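Local coordinates for putative exported protein (Bordetella pertussis, PDB 2DVZ) that binds glutamate as a periplasmic solute receptor of the Bug family, probably delivering it for uptake across the inner membrane, at residues 19-24 with 75-80; 82-87 with 239-244; 163-168 with 232-237. All coordinates share one frame; numbering follows the deposited sequence.

Contact 1. Residues 19-24 with 75-80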
# COMPACT_ATOMS: atom_id res chain seq x y z
N LYS A 19 -19.68 -21.35 -0.06
CA LYS A 19 -19.82 -20.62 1.19
C LYS A 19 -19.01 -19.28 1.16
O LYS A 19 -18.28 -19.00 0.19
CB LYS A 19 -19.36 -21.53 2.33
CG LYS A 19 -17.89 -21.82 2.32
CD LYS A 19 -17.49 -22.85 3.32
CE LYS A 19 -16.00 -22.94 3.35
NZ LYS A 19 -15.43 -24.15 4.00
N ALA A 20 -19.14 -18.47 2.21
CA ALA A 20 -18.36 -17.25 2.43
C ALA A 20 -16.85 -17.43 2.30
O ALA A 20 -16.28 -18.45 2.73
CB ALA A 20 -18.67 -16.63 3.80
N ILE A 21 -16.23 -16.41 1.71
CA ILE A 21 -14.78 -16.35 1.57
C ILE A 21 -14.26 -15.27 2.52
O ILE A 21 -14.77 -14.16 2.54
CB ILE A 21 -14.39 -16.00 0.12
CG1 ILE A 21 -14.95 -17.02 -0.86
CG2 ILE A 21 -12.89 -15.86 -0.02
CD1 ILE A 21 -15.41 -16.42 -2.14
N ARG A 22 -13.27 -15.65 3.34
CA ARG A 22 -12.62 -14.75 4.25
C ARG A 22 -11.53 -14.04 3.42
O ARG A 22 -10.81 -14.67 2.63
CB ARG A 22 -12.00 -15.51 5.43
CG ARG A 22 -13.03 -16.24 6.34
CD ARG A 22 -12.36 -17.26 7.32
NE ARG A 22 -11.29 -16.64 8.11
CZ ARG A 22 -10.14 -17.23 8.42
NH1 ARG A 22 -9.87 -18.49 8.03
NH2 ARG A 22 -9.22 -16.55 9.12
N VAL A 23 -11.44 -12.73 3.61
CA VAL A 23 -10.39 -11.96 2.99
C VAL A 23 -9.65 -11.22 4.09
O VAL A 23 -10.21 -10.36 4.77
CB VAL A 23 -10.91 -10.97 1.92
CG1 VAL A 23 -9.69 -10.19 1.25
CG2 VAL A 23 -11.73 -11.74 0.85
N ILE A 24 -8.40 -11.57 4.27
CA ILE A 24 -7.57 -10.98 5.28
C ILE A 24 -6.85 -9.76 4.74
O ILE A 24 -6.07 -9.82 3.78
CB ILE A 24 -6.56 -12.02 5.88
CG1 ILE A 24 -7.29 -13.20 6.56
CG2 ILE A 24 -5.60 -11.36 6.89
CD1 ILE A 24 -6.28 -14.42 6.93
N ASP A 75 -7.93 -24.00 0.25
CA ASP A 75 -9.18 -24.33 -0.39
C ASP A 75 -9.85 -23.19 -1.17
O ASP A 75 -10.84 -23.43 -1.86
CB ASP A 75 -10.16 -24.93 0.65
CG ASP A 75 -10.39 -24.01 1.82
OD1 ASP A 75 -9.91 -22.87 1.82
OD2 ASP A 75 -11.10 -24.42 2.77
N GLY A 76 -9.31 -21.97 -1.07
CA GLY A 76 -9.88 -20.77 -1.66
C GLY A 76 -10.86 -19.97 -0.79
O GLY A 76 -11.37 -18.95 -1.25
N TYR A 77 -11.14 -20.44 0.43
CA TYR A 77 -12.06 -19.74 1.32
C TYR A 77 -11.34 -18.89 2.40
O TYR A 77 -11.99 -18.27 3.25
CB TYR A 77 -13.01 -20.75 1.97
CG TYR A 77 -13.90 -21.42 0.96
CD1 TYR A 77 -14.96 -20.73 0.39
CD2 TYR A 77 -13.65 -22.73 0.53
CE1 TYR A 77 -15.76 -21.30 -0.54
CE2 TYR A 77 -14.45 -23.34 -0.42
CZ TYR A 77 -15.52 -22.62 -0.95
OH TYR A 77 -16.34 -23.19 -1.90
N THR A 78 -10.02 -18.87 2.37
CA THR A 78 -9.29 -17.88 3.14
C THR A 78 -8.27 -17.24 2.21
O THR A 78 -7.30 -17.88 1.80
CB THR A 78 -8.60 -18.48 4.38
OG1 THR A 78 -9.57 -19.23 5.17
CG2 THR A 78 -7.94 -17.39 5.19
N LEU A 79 -8.51 -15.98 1.89
CA LEU A 79 -7.66 -15.25 0.96
C LEU A 79 -7.08 -14.05 1.67
O LEU A 79 -7.42 -13.78 2.83
CB LEU A 79 -8.50 -14.80 -0.26
CG LEU A 79 -9.28 -15.91 -0.98
CD1 LEU A 79 -10.12 -15.26 -2.00
CD2 LEU A 79 -8.39 -16.91 -1.65
N SER A 80 -6.20 -13.32 1.00
CA SER A 80 -5.56 -12.17 1.61
C SER A 80 -5.21 -11.12 0.55
O SER A 80 -5.25 -11.41 -0.66
CB SER A 80 -4.33 -12.57 2.46
OG SER A 80 -3.26 -13.06 1.65
O HOH W 1 -12.88 -23.64 4.67

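Contact 2. Residues 82-87 with 239-244. With GLU (glutamic acid), chain G.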
# COMPACT_ATOMS: atom_id res chain seq x y z
N ALA A 82 -2.49 -8.76 -1.08
CA ALA A 82 -1.05 -8.52 -1.27
C ALA A 82 -0.82 -7.03 -1.24
O ALA A 82 -1.64 -6.26 -1.78
CB ALA A 82 -0.55 -9.10 -2.60
N THR A 83 0.28 -6.64 -0.61
CA THR A 83 0.68 -5.24 -0.50
C THR A 83 2.17 -5.27 -0.67
O THR A 83 2.79 -6.33 -0.50
CB THR A 83 0.38 -4.66 0.89
OG1 THR A 83 1.19 -5.34 1.86
CG2 THR A 83 -1.10 -4.79 1.27
N VAL A 84 2.77 -4.12 -1.00
CA VAL A 84 4.21 -4.06 -1.14
C VAL A 84 4.91 -4.28 0.22
O VAL A 84 6.04 -4.77 0.26
CB VAL A 84 4.70 -2.78 -1.92
CG1 VAL A 84 6.22 -2.77 -2.01
CG2 VAL A 84 4.13 -2.74 -3.33
N SER A 85 4.27 -3.89 1.31
CA SER A 85 4.81 -4.14 2.64
C SER A 85 4.98 -5.65 2.84
O SER A 85 6.04 -6.12 3.23
CB SER A 85 3.90 -3.55 3.73
OG SER A 85 3.96 -2.13 3.72
N THR A 86 3.93 -6.39 2.53
CA THR A 86 3.90 -7.83 2.85
C THR A 86 4.65 -8.70 1.83
O THR A 86 5.19 -9.74 2.18
CB THR A 86 2.46 -8.34 3.11
OG1 THR A 86 1.62 -8.01 2.00
CG2 THR A 86 1.88 -7.71 4.39
N MSE A 87 4.73 -8.23 0.59
CA MSE A 87 5.33 -9.00 -0.49
C MSE A 87 6.83 -8.76 -0.65
O MSE A 87 7.56 -9.62 -1.14
CB MSE A 87 4.59 -8.75 -1.83
CG MSE A 87 3.14 -9.25 -1.88
SE MSE A 87 3.03 -11.22 -1.71
CE MSE A 87 2.74 -11.37 0.25
N GLN A 239 8.08 5.92 -7.16
CA GLN A 239 7.65 4.51 -7.21
C GLN A 239 6.26 4.29 -6.60
O GLN A 239 6.05 4.45 -5.40
CB GLN A 239 8.67 3.61 -6.51
CG GLN A 239 10.05 3.64 -7.15
CD GLN A 239 10.14 2.84 -8.49
OE1 GLN A 239 9.14 2.25 -8.98
NE2 GLN A 239 11.36 2.85 -9.09
N PRO A 240 5.28 3.94 -7.42
CA PRO A 240 4.00 3.57 -6.82
C PRO A 240 4.00 2.16 -6.22
O PRO A 240 4.99 1.42 -6.30
CB PRO A 240 3.03 3.65 -7.99
CG PRO A 240 3.88 3.55 -9.23
CD PRO A 240 5.26 3.92 -8.90
N VAL A 241 2.86 1.83 -5.61
CA VAL A 241 2.61 0.50 -5.06
C VAL A 241 1.42 -0.15 -5.81
O VAL A 241 1.04 0.29 -6.92
CB VAL A 241 2.42 0.56 -3.51
CG1 VAL A 241 3.66 1.11 -2.85
CG2 VAL A 241 1.15 1.35 -3.09
N TRP A 242 0.84 -1.19 -5.21
CA TRP A 242 -0.29 -1.92 -5.77
C TRP A 242 -0.94 -2.76 -4.68
O TRP A 242 -0.35 -2.97 -3.61
CB TRP A 242 0.06 -2.79 -7.02
CG TRP A 242 1.39 -3.60 -6.99
CD1 TRP A 242 2.40 -3.48 -7.89
CD2 TRP A 242 1.81 -4.62 -6.05
NE1 TRP A 242 3.41 -4.36 -7.59
CE2 TRP A 242 3.07 -5.08 -6.48
CE3 TRP A 242 1.22 -5.19 -4.90
CZ2 TRP A 242 3.82 -6.07 -5.77
CZ3 TRP A 242 1.97 -6.19 -4.17
CH2 TRP A 242 3.26 -6.61 -4.63
N TYR A 243 -2.17 -3.18 -4.97
CA TYR A 243 -2.96 -4.05 -4.12
C TYR A 243 -3.53 -5.20 -4.93
O TYR A 243 -4.06 -4.99 -6.00
CB TYR A 243 -4.10 -3.24 -3.43
CG TYR A 243 -3.48 -2.18 -2.57
CD1 TYR A 243 -3.11 -2.47 -1.24
CD2 TYR A 243 -3.16 -0.91 -3.10
CE1 TYR A 243 -2.47 -1.51 -0.45
CE2 TYR A 243 -2.55 0.07 -2.31
CZ TYR A 243 -2.19 -0.24 -1.00
OH TYR A 243 -1.57 0.71 -0.22
N GLY A 244 -3.42 -6.42 -4.42
CA GLY A 244 -3.93 -7.57 -5.16
C GLY A 244 -4.42 -8.70 -4.28
O GLY A 244 -4.46 -8.58 -3.05
N GLU G . 1.62 0.43 3.88
CA GLU G . 0.67 -0.53 3.30
C GLU G . 1.06 -0.92 1.88
O GLU G . 0.37 -0.68 0.88
CB GLU G . -0.76 -0.03 3.42
CG GLU G . -1.06 0.55 4.82
CD GLU G . -2.48 0.41 5.25
OE1 GLU G . -3.26 -0.17 4.47
OE2 GLU G . -2.84 0.86 6.40
OXT GLU G . 2.10 -1.57 1.72
O HOH W 2 1.19 -1.90 -1.39

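Contact 3. Residues 163-168 with 232-237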
# COMPACT_ATOMS: atom_id res chain seq x y z
N LYS A 163 14.48 10.60 3.09
CA LYS A 163 15.54 11.16 3.92
C LYS A 163 16.90 11.04 3.22
O LYS A 163 17.63 12.02 3.11
CB LYS A 163 15.56 10.42 5.28
CG LYS A 163 14.44 10.86 6.15
CD LYS A 163 14.22 9.97 7.35
CE LYS A 163 15.41 9.94 8.27
NZ LYS A 163 15.00 9.14 9.47
N MSE A 164 17.21 9.85 2.72
CA MSE A 164 18.47 9.60 2.07
C MSE A 164 18.68 10.43 0.78
O MSE A 164 19.77 10.95 0.51
CB MSE A 164 18.58 8.08 1.81
CG MSE A 164 19.92 7.59 1.22
SE MSE A 164 21.41 7.97 2.46
CE MSE A 164 21.02 6.63 3.87
N ALA A 165 17.62 10.53 -0.01
CA ALA A 165 17.71 11.17 -1.33
C ALA A 165 17.73 12.68 -1.23
O ALA A 165 18.33 13.34 -2.07
CB ALA A 165 16.58 10.72 -2.23
N THR A 166 17.05 13.20 -0.21
CA THR A 166 16.89 14.64 -0.08
C THR A 166 17.87 15.17 0.96
O THR A 166 18.02 16.36 1.08
CB THR A 166 15.42 15.09 0.29
OG1 THR A 166 15.04 14.53 1.55
CG2 THR A 166 14.40 14.64 -0.75
N GLY A 167 18.55 14.31 1.71
CA GLY A 167 19.42 14.82 2.76
C GLY A 167 18.63 15.51 3.88
O GLY A 167 18.99 16.60 4.34
N THR A 168 17.55 14.87 4.30
CA THR A 168 16.77 15.37 5.41
C THR A 168 16.80 14.38 6.56
O THR A 168 17.25 13.24 6.37
CB THR A 168 15.33 15.75 4.98
OG1 THR A 168 14.74 14.64 4.32
CG2 THR A 168 15.33 16.99 3.99
N ALA A 232 9.26 16.98 -8.91
CA ALA A 232 10.03 17.59 -7.80
C ALA A 232 11.55 17.48 -7.94
O ALA A 232 12.30 18.12 -7.19
CB ALA A 232 9.61 17.02 -6.48
N GLY A 233 11.99 16.65 -8.87
CA GLY A 233 13.43 16.46 -9.17
C GLY A 233 14.05 15.29 -8.44
O GLY A 233 15.26 15.22 -8.35
N PHE A 234 13.21 14.39 -7.94
CA PHE A 234 13.64 13.14 -7.31
C PHE A 234 13.01 11.91 -7.94
O PHE A 234 12.26 11.24 -7.26
CB PHE A 234 13.38 13.19 -5.78
CG PHE A 234 14.13 14.32 -5.12
CD1 PHE A 234 15.44 14.12 -4.68
CD2 PHE A 234 13.57 15.60 -5.02
CE1 PHE A 234 16.18 15.19 -4.10
CE2 PHE A 234 14.29 16.66 -4.46
CZ PHE A 234 15.60 16.46 -3.99
N PRO A 235 13.33 11.61 -9.23
CA PRO A 235 12.70 10.48 -9.91
C PRO A 235 12.92 9.10 -9.25
O PRO A 235 12.11 8.20 -9.45
CB PRO A 235 13.31 10.52 -11.34
CG PRO A 235 14.57 11.35 -11.24
CD PRO A 235 14.28 12.33 -10.12
N VAL A 236 13.98 8.92 -8.46
CA VAL A 236 14.20 7.63 -7.75
C VAL A 236 13.07 7.38 -6.77
O VAL A 236 12.76 6.23 -6.46
CB VAL A 236 15.62 7.56 -6.99
CG1 VAL A 236 15.62 8.34 -5.68
CG2 VAL A 236 16.04 6.11 -6.66
N LEU A 237 12.44 8.46 -6.31
CA LEU A 237 11.38 8.34 -5.32
C LEU A 237 10.00 8.12 -5.95
O LEU A 237 9.05 7.85 -5.27
CB LEU A 237 11.38 9.58 -4.41
CG LEU A 237 12.66 9.85 -3.57
CD1 LEU A 237 12.47 11.13 -2.72
CD2 LEU A 237 13.12 8.67 -2.66

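Contact 1. Residues 19-24 with 75-80
Two neighbouring parallel strands of a periplasmic binding protein lobe meet where Arg22, Val23 and Ile24 pair with Thr78, Leu79 and Ser80. They belong to the mixed beta sheet of an alpha/beta lobe, and about half of the 50 residues between the two segments are helical. Strand 52-56 flanks strand 21-25 on its other edge, while strand 78-82 is followed in the sheet by strand 241-248. Three backbone hydrogen bonds hold the pair in register: Arg22 N to Tyr77 O (2.9 Å), Leu79 N to Arg22 O (2.7 Å) and Ile24 N to Leu79 O (2.8 Å), all with N-H...O angles above 165°.

On the face bearing Arg22, the arginine and Thr78 lie side by side, and Thr78 CG2 sits over one face of the guanidinium near its rim. A bend at chi3 (53°) folds the guanidinium back beside the threonine, and NE forms a salt bridge to Glu55 of the adjoining strand. Farther along the same face, Ile24 CD1 meets Thr78 CG2 at 3.8 Å, with helix 63-71 packing on Ile24. Ile21 CG2 instead presses closely on Leu79 CD1.

Ahead of the strands, an Asx turn from Asp75 OD1 to Tyr77 N leads the chain into Tyr77, whose hydroxyl is hydrogen-bonded to the backbone N of Ser18. Extended beyond CG, the Lys19 chain runs over the ring: CE makes a CH-pi contact 3.7 Å from the Tyr77 centroid, and NZ adds an off-centre cation-pi contact. A water then bridges the two charged ends, accepting from Lys19 NZ and donating to Asp75 OD2, at 2.7 Å on each side.

Contact 2. Residues 82-87 with 239-244
Val84 and Trp242 meet methyl to face: CG2 of the valine stands over the centre of the indole six-membered ring, 3.9 Å from its centroid and only 3° off the normal. With CG1 anti to the backbone N (chi1 179°), CG2 falls beside that N and points at the ring, and the same methyl also touches Val241 CB at 3.7 Å, filling the angle between two successive residues of the strand. Met87 approaches the indole differently, its CB lying in the ring plane at the edge, 3.8 Å from Trp242 CH2, and the two side chains cross at about a right angle. Phe291 of helix 288-307 adds an edge-to-face ring contact to the same tryptophan.

The backbones join where strand 78-82 ends. Ala82 and Gly244 form an antiparallel hydrogen-bonded pair, with Ala82 N to Gly244 O at 2.8 Å and a longer return bond from Gly244 N to Ala82 O. Thr83 then takes the N-cap position of helix 84-93, and Thr83, Val84 and Ser85 at the helix start line the glutamate pocket together with Tyr243 of the strand.

Here the ligand's alpha-carboxylate is gripped from both segments. Ser85 donates to OXT through its backbone N and through OG (2.8 Å), and OG itself accepts from Val154 N. Tyr243 OH reaches the other oxygen, O, in a weak bond, while Thr83 CG2 packs obliquely against the Tyr243 ring at 3.9 Å from CE1. A water lies over one face of that ring, offset toward the rim; it accepts from Val84 N and donates to Trp242 O and to the ligand O, the last at 2.7 Å.

Contact 3. Residues 163-168 with 232-237
Thr166 and Phe234 meet at the C-terminal end of helix 154-166, where a short 3-10 segment, 235-237, and the residue before it pack against the last helical turn. The threonine methyl does the touching. CG2 stands over one face of the phenyl ring, offset toward the rim, 3.9 Å from the centroid and 14° off the normal, in a CH-pi contact; the two side chains cross at about a right angle. With chi1 at 62°, this CG2 lies anti to the carbonyl carbon, and OG1 is turned instead to the helix, where it bonds to Phe162 O and accepts from Thr168 OG1 at 2.8 Å. One branch thus serves the aromatic face, the other the helix's own backbone and the Thr168 side chain.

The ring also lies against the backbone of the same turn: CE1 of Phe234 is 3.5 Å from Ala165 O. Leu237, extended beyond CB with chi2 at 180°, brings both methyls to Ala165, CD2 approaching its CB to 4.0 Å. Val236 CG1 reaches the same alanine CB more loosely, at 4.3 Å. Leu134 of helix 130-138 touches both Thr166 and Phe234.

No hydrogen bond crosses between the two segments, so what joins them is dispersion between methyls, a ring face and a small helical side chain.

Contacts 1 and 2 are buried and reach the same sheet, since strand 78-82 is paired in contact 1 and ends in contact 2 beside strand 241-248; contact 3 lies at the surface, with its centre about 40 Å from that of contact 1, on the opposite side of the chain's centre. The chemistry changes accordingly. Regular backbone hydrogen bonding dominates contact 1, with a charged, water-bridged fringe at its outer end. Contact 2 combines a single bridge with aromatic packing and ligand-binding polar atoms. Contact 3 is apolar across its interface and away from the annotated sites, although segment 232-237 is one residue short of segment 239-244 of contact 2.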